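Local coordinates for ureidoglycolate hydrolase (Arabidopsis thaliana, PDB 4PXE), which hydrolyses (S)-ureidoglycolate to glyoxylate, ammonium and carbon dioxide with two manganese ions per subunit, a late step of plant purine breakdown, at residues 64-76 / 183-195. Residues are numbered along the deposited sequence; the frame is centred on the assembly and turned at random.
Sequences TVREDAVGNIFGK and YAEDKDDDLSSVF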
# COMPACT_ATOMS: atom_id res chain seq x y z
N THR A 64 -41.88 10.54 0.54
CA THR A 64 -41.90 9.59 -0.57
C THR A 64 -40.46 9.26 -0.96
O THR A 64 -39.70 10.14 -1.38
CB THR A 64 -42.61 10.19 -1.79
OG1 THR A 64 -43.94 10.58 -1.43
CG2 THR A 64 -42.68 9.16 -2.91
N VAL A 65 -40.09 7.99 -0.83
CA VAL A 65 -38.70 7.56 -1.02
C VAL A 65 -38.50 6.83 -2.34
O VAL A 65 -39.20 5.86 -2.64
CB VAL A 65 -38.21 6.66 0.14
CG1 VAL A 65 -36.73 6.31 -0.03
CG2 VAL A 65 -38.46 7.35 1.50
N ARG A 66 -37.52 7.28 -3.13
CA ARG A 66 -37.18 6.59 -4.37
C ARG A 66 -35.68 6.60 -4.58
O ARG A 66 -34.97 7.38 -3.97
CB ARG A 66 -37.87 7.26 -5.56
CG ARG A 66 -37.59 8.73 -5.69
CD ARG A 66 -38.21 9.31 -6.95
NE ARG A 66 -37.20 9.45 -7.99
CZ ARG A 66 -36.56 10.59 -8.25
NH1 ARG A 66 -36.86 11.70 -7.57
NH2 ARG A 66 -35.65 10.62 -9.20
N GLU A 67 -35.22 5.69 -5.44
CA GLU A 67 -33.80 5.59 -5.78
C GLU A 67 -33.63 5.52 -7.27
O GLU A 67 -34.47 4.96 -7.98
CB GLU A 67 -33.19 4.34 -5.16
CG GLU A 67 -33.19 4.32 -3.66
CD GLU A 67 -32.43 3.14 -3.10
OE1 GLU A 67 -31.18 3.17 -3.10
OE2 GLU A 67 -33.08 2.17 -2.68
N ASP A 68 -32.53 6.08 -7.77
CA ASP A 68 -32.25 5.99 -9.20
C ASP A 68 -31.28 4.84 -9.49
O ASP A 68 -30.94 4.06 -8.60
CB ASP A 68 -31.79 7.34 -9.80
CG ASP A 68 -30.43 7.81 -9.27
OD1 ASP A 68 -29.67 6.99 -8.73
OD2 ASP A 68 -30.14 9.02 -9.44
N ALA A 69 -30.85 4.75 -10.75
CA ALA A 69 -30.09 3.59 -11.21
C ALA A 69 -28.76 3.36 -10.49
O ALA A 69 -28.26 2.23 -10.44
CB ALA A 69 -29.88 3.67 -12.72
N VAL A 70 -28.18 4.42 -9.94
CA VAL A 70 -26.89 4.30 -9.27
C VAL A 70 -26.98 4.45 -7.75
O VAL A 70 -25.97 4.40 -7.05
CB VAL A 70 -25.84 5.32 -9.80
CG1 VAL A 70 -25.58 5.09 -11.29
CG2 VAL A 70 -26.28 6.75 -9.54
N GLY A 71 -28.20 4.64 -7.25
CA GLY A 71 -28.39 4.65 -5.82
C GLY A 71 -28.43 6.02 -5.17
O GLY A 71 -28.31 6.12 -3.95
N ASN A 72 -28.60 7.08 -5.96
CA ASN A 72 -29.01 8.35 -5.36
C ASN A 72 -30.39 8.12 -4.77
O ASN A 72 -31.25 7.50 -5.40
CB ASN A 72 -29.06 9.49 -6.38
CG ASN A 72 -27.71 9.82 -6.98
OD1 ASN A 72 -26.71 10.02 -6.28
ND2 ASN A 72 -27.67 9.92 -8.30
N ILE A 73 -30.60 8.62 -3.55
CA ILE A 73 -31.83 8.38 -2.82
C ILE A 73 -32.57 9.69 -2.62
O ILE A 73 -31.95 10.70 -2.27
CB ILE A 73 -31.52 7.70 -1.47
CG1 ILE A 73 -30.94 6.30 -1.73
CG2 ILE A 73 -32.76 7.58 -0.61
CD1 ILE A 73 -30.30 5.63 -0.52
N PHE A 74 -33.88 9.70 -2.86
CA PHE A 74 -34.67 10.91 -2.85
C PHE A 74 -35.83 10.74 -1.88
O PHE A 74 -36.47 9.69 -1.87
CB PHE A 74 -35.23 11.20 -4.25
CG PHE A 74 -34.16 11.38 -5.31
CD1 PHE A 74 -33.59 10.28 -5.93
CD2 PHE A 74 -33.75 12.65 -5.69
CE1 PHE A 74 -32.62 10.44 -6.91
CE2 PHE A 74 -32.77 12.82 -6.67
CZ PHE A 74 -32.21 11.71 -7.28
N GLY A 75 -36.09 11.75 -1.06
CA GLY A 75 -37.20 11.73 -0.12
C GLY A 75 -38.01 13.00 -0.23
O GLY A 75 -37.55 14.07 0.16
N LYS A 76 -39.22 12.89 -0.78
CA LYS A 76 -40.02 14.08 -1.07
C LYS A 76 -41.21 14.30 -0.13
O LYS A 76 -41.92 13.37 0.23
CB LYS A 76 -40.53 14.05 -2.52
CG LYS A 76 -41.41 15.24 -2.89
CD LYS A 76 -41.83 15.24 -4.35
CE LYS A 76 -40.71 15.73 -5.25
NZ LYS A 76 -41.19 15.95 -6.67
N TYR A 183 -28.04 -2.55 -6.80
CA TYR A 183 -28.34 -1.74 -7.97
C TYR A 183 -28.01 -2.56 -9.22
O TYR A 183 -26.91 -2.51 -9.76
CB TYR A 183 -27.61 -0.39 -7.87
CG TYR A 183 -27.93 0.30 -6.56
CD1 TYR A 183 -29.17 0.90 -6.36
CD2 TYR A 183 -27.03 0.30 -5.50
CE1 TYR A 183 -29.50 1.51 -5.16
CE2 TYR A 183 -27.35 0.91 -4.29
CZ TYR A 183 -28.58 1.51 -4.13
OH TYR A 183 -28.90 2.11 -2.93
N ALA A 184 -29.00 -3.35 -9.64
CA ALA A 184 -28.84 -4.30 -10.74
C ALA A 184 -28.59 -3.59 -12.06
O ALA A 184 -29.10 -2.49 -12.28
CB ALA A 184 -30.07 -5.19 -10.84
N GLU A 185 -27.79 -4.19 -12.92
CA GLU A 185 -27.47 -3.54 -14.19
C GLU A 185 -28.62 -3.69 -15.18
O GLU A 185 -29.25 -4.74 -15.27
CB GLU A 185 -26.15 -4.04 -14.78
CG GLU A 185 -26.24 -5.28 -15.64
CD GLU A 185 -24.92 -5.65 -16.28
OE1 GLU A 185 -24.26 -6.58 -15.78
OE2 GLU A 185 -24.54 -5.00 -17.28
N ASP A 186 -28.90 -2.60 -15.89
CA ASP A 186 -29.83 -2.63 -16.99
C ASP A 186 -29.01 -2.37 -18.24
O ASP A 186 -28.59 -1.24 -18.50
CB ASP A 186 -30.91 -1.57 -16.81
CG ASP A 186 -31.95 -1.59 -17.91
OD1 ASP A 186 -31.96 -2.56 -18.71
OD2 ASP A 186 -32.77 -0.64 -17.99
N LYS A 187 -28.76 -3.43 -19.00
CA LYS A 187 -27.91 -3.35 -20.18
C LYS A 187 -28.50 -2.45 -21.26
O LYS A 187 -27.82 -2.08 -22.22
CB LYS A 187 -27.62 -4.75 -20.72
CG LYS A 187 -26.92 -5.65 -19.71
CD LYS A 187 -27.24 -7.12 -19.92
CE LYS A 187 -26.58 -7.68 -21.17
NZ LYS A 187 -26.87 -9.14 -21.35
N ASP A 188 -29.77 -2.09 -21.09
CA ASP A 188 -30.43 -1.14 -21.98
C ASP A 188 -30.22 0.29 -21.48
O ASP A 188 -30.39 1.25 -22.22
CB ASP A 188 -31.93 -1.43 -22.07
CG ASP A 188 -32.23 -2.87 -22.46
OD1 ASP A 188 -31.49 -3.43 -23.30
OD2 ASP A 188 -33.20 -3.45 -21.92
N ASP A 189 -29.84 0.41 -20.21
CA ASP A 189 -29.63 1.72 -19.60
C ASP A 189 -28.16 2.11 -19.63
O ASP A 189 -27.32 1.45 -19.02
CB ASP A 189 -30.15 1.73 -18.16
CG ASP A 189 -30.20 3.13 -17.55
OD1 ASP A 189 -30.04 4.12 -18.30
OD2 ASP A 189 -30.42 3.24 -16.33
N ASP A 190 -27.86 3.19 -20.34
CA ASP A 190 -26.51 3.72 -20.38
C ASP A 190 -26.30 4.72 -19.24
O ASP A 190 -25.35 5.51 -19.28
CB ASP A 190 -26.26 4.41 -21.73
CG ASP A 190 -27.21 5.55 -21.99
OD1 ASP A 190 -28.26 5.61 -21.30
OD2 ASP A 190 -26.93 6.38 -22.88
N LEU A 191 -27.20 4.68 -18.26
CA LEU A 191 -27.20 5.55 -17.06
C LEU A 191 -27.72 6.96 -17.32
O LEU A 191 -27.75 7.80 -16.42
CB LEU A 191 -25.82 5.59 -16.38
CG LEU A 191 -25.27 4.22 -15.96
CD1 LEU A 191 -23.91 4.36 -15.29
CD2 LEU A 191 -26.26 3.51 -15.04
N SER A 192 -28.16 7.19 -18.56
CA SER A 192 -28.78 8.46 -18.93
C SER A 192 -30.05 8.69 -18.13
O SER A 192 -30.49 9.83 -17.97
CB SER A 192 -29.10 8.46 -20.43
OG SER A 192 -29.58 9.73 -20.84
N SER A 193 -30.64 7.61 -17.63
CA SER A 193 -31.84 7.67 -16.81
C SER A 193 -31.63 8.50 -15.54
O SER A 193 -32.58 9.00 -14.95
CB SER A 193 -32.27 6.25 -16.40
OG SER A 193 -31.31 5.66 -15.54
N VAL A 194 -30.37 8.64 -15.14
CA VAL A 194 -30.03 9.35 -13.91
C VAL A 194 -30.07 10.87 -14.11
O VAL A 194 -30.34 11.62 -13.17
CB VAL A 194 -28.63 8.90 -13.41
CG1 VAL A 194 -28.18 9.72 -12.19
CG2 VAL A 194 -28.66 7.43 -13.06
N PHE A 195 -29.81 11.31 -15.34
CA PHE A 195 -29.69 12.73 -15.66
C PHE A 195 -30.94 13.51 -15.27
O PHE A 195 -32.06 13.08 -15.58
CB PHE A 195 -29.47 12.94 -17.16
CG PHE A 195 -28.19 12.35 -17.70
CD1 PHE A 195 -27.27 11.72 -16.88
CD2 PHE A 195 -27.91 12.44 -19.06
CE1 PHE A 195 -26.11 11.19 -17.39
CE2 PHE A 195 -26.75 11.91 -19.58
CZ PHE A 195 -25.84 11.29 -18.74
O HOH W 1 -31.87 10.47 -10.97
O HOH W 2 -32.22 6.04 -12.88
O HOH W 3 -29.74 -0.16 -10.94
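Tyr183 lies along the turn at residues 68-71 and ends on Glu67. Its CB starts beside the backbone, 3.7 Å from Ala69 O. With CG anti to the carbonyl carbon (chi1 -54°), the ring runs along the turn with one face against Gly71; CD1 and CE1 pass this glycine, whose CA sits over that face, 3.4 Å from CE1, in a CH-pi contact. The ring lies so close that a CB on Gly71 would come too near CZ. At the tip, OH donates to Glu67 OE1, 2.5 Å away and met nearly along the C-O axis; the carboxylate stands almost perpendicular to the ring, 87° between planes. The other carboxylate oxygen of Glu67 forms a salt bridge with Lys55, on helix 45-60. A leucine in place of Tyr183 would probably leave Glu67 OE1 without its hydroxyl mate and Gly71 without the ring face it packs on.

The turn itself is type I and joins the antiparallel strands 64-67 and 73-77 as a hairpin at the edge of the sheet in the metal-binding domain of this M20-family amidohydrolase. Asp68 shapes it from within: OD1 takes the backbone N-H groups of Val70, as an Asx turn, and of Asn72, from opposite faces of the carboxylate, while OD2 offers its syn lone pair to Asn72 ND2 at 2.9 Å. The amide oxygen of Asn72 is held by Thr135 N.

On the flank formed by 189-194, Val194 forks against the turn: CG1 touches Asp68 OD2 at 3.4 Å, and CG2 packs on Ala69 CB at 4.0 Å. Leu191 CD2 meets Val70 CG1 at 4.1 Å. Waters stitch the margins, one linking Asp68 OD2 to Val194 O, another Ala69 N to Ser193 OG, which in turn donates to Asp189 OD2.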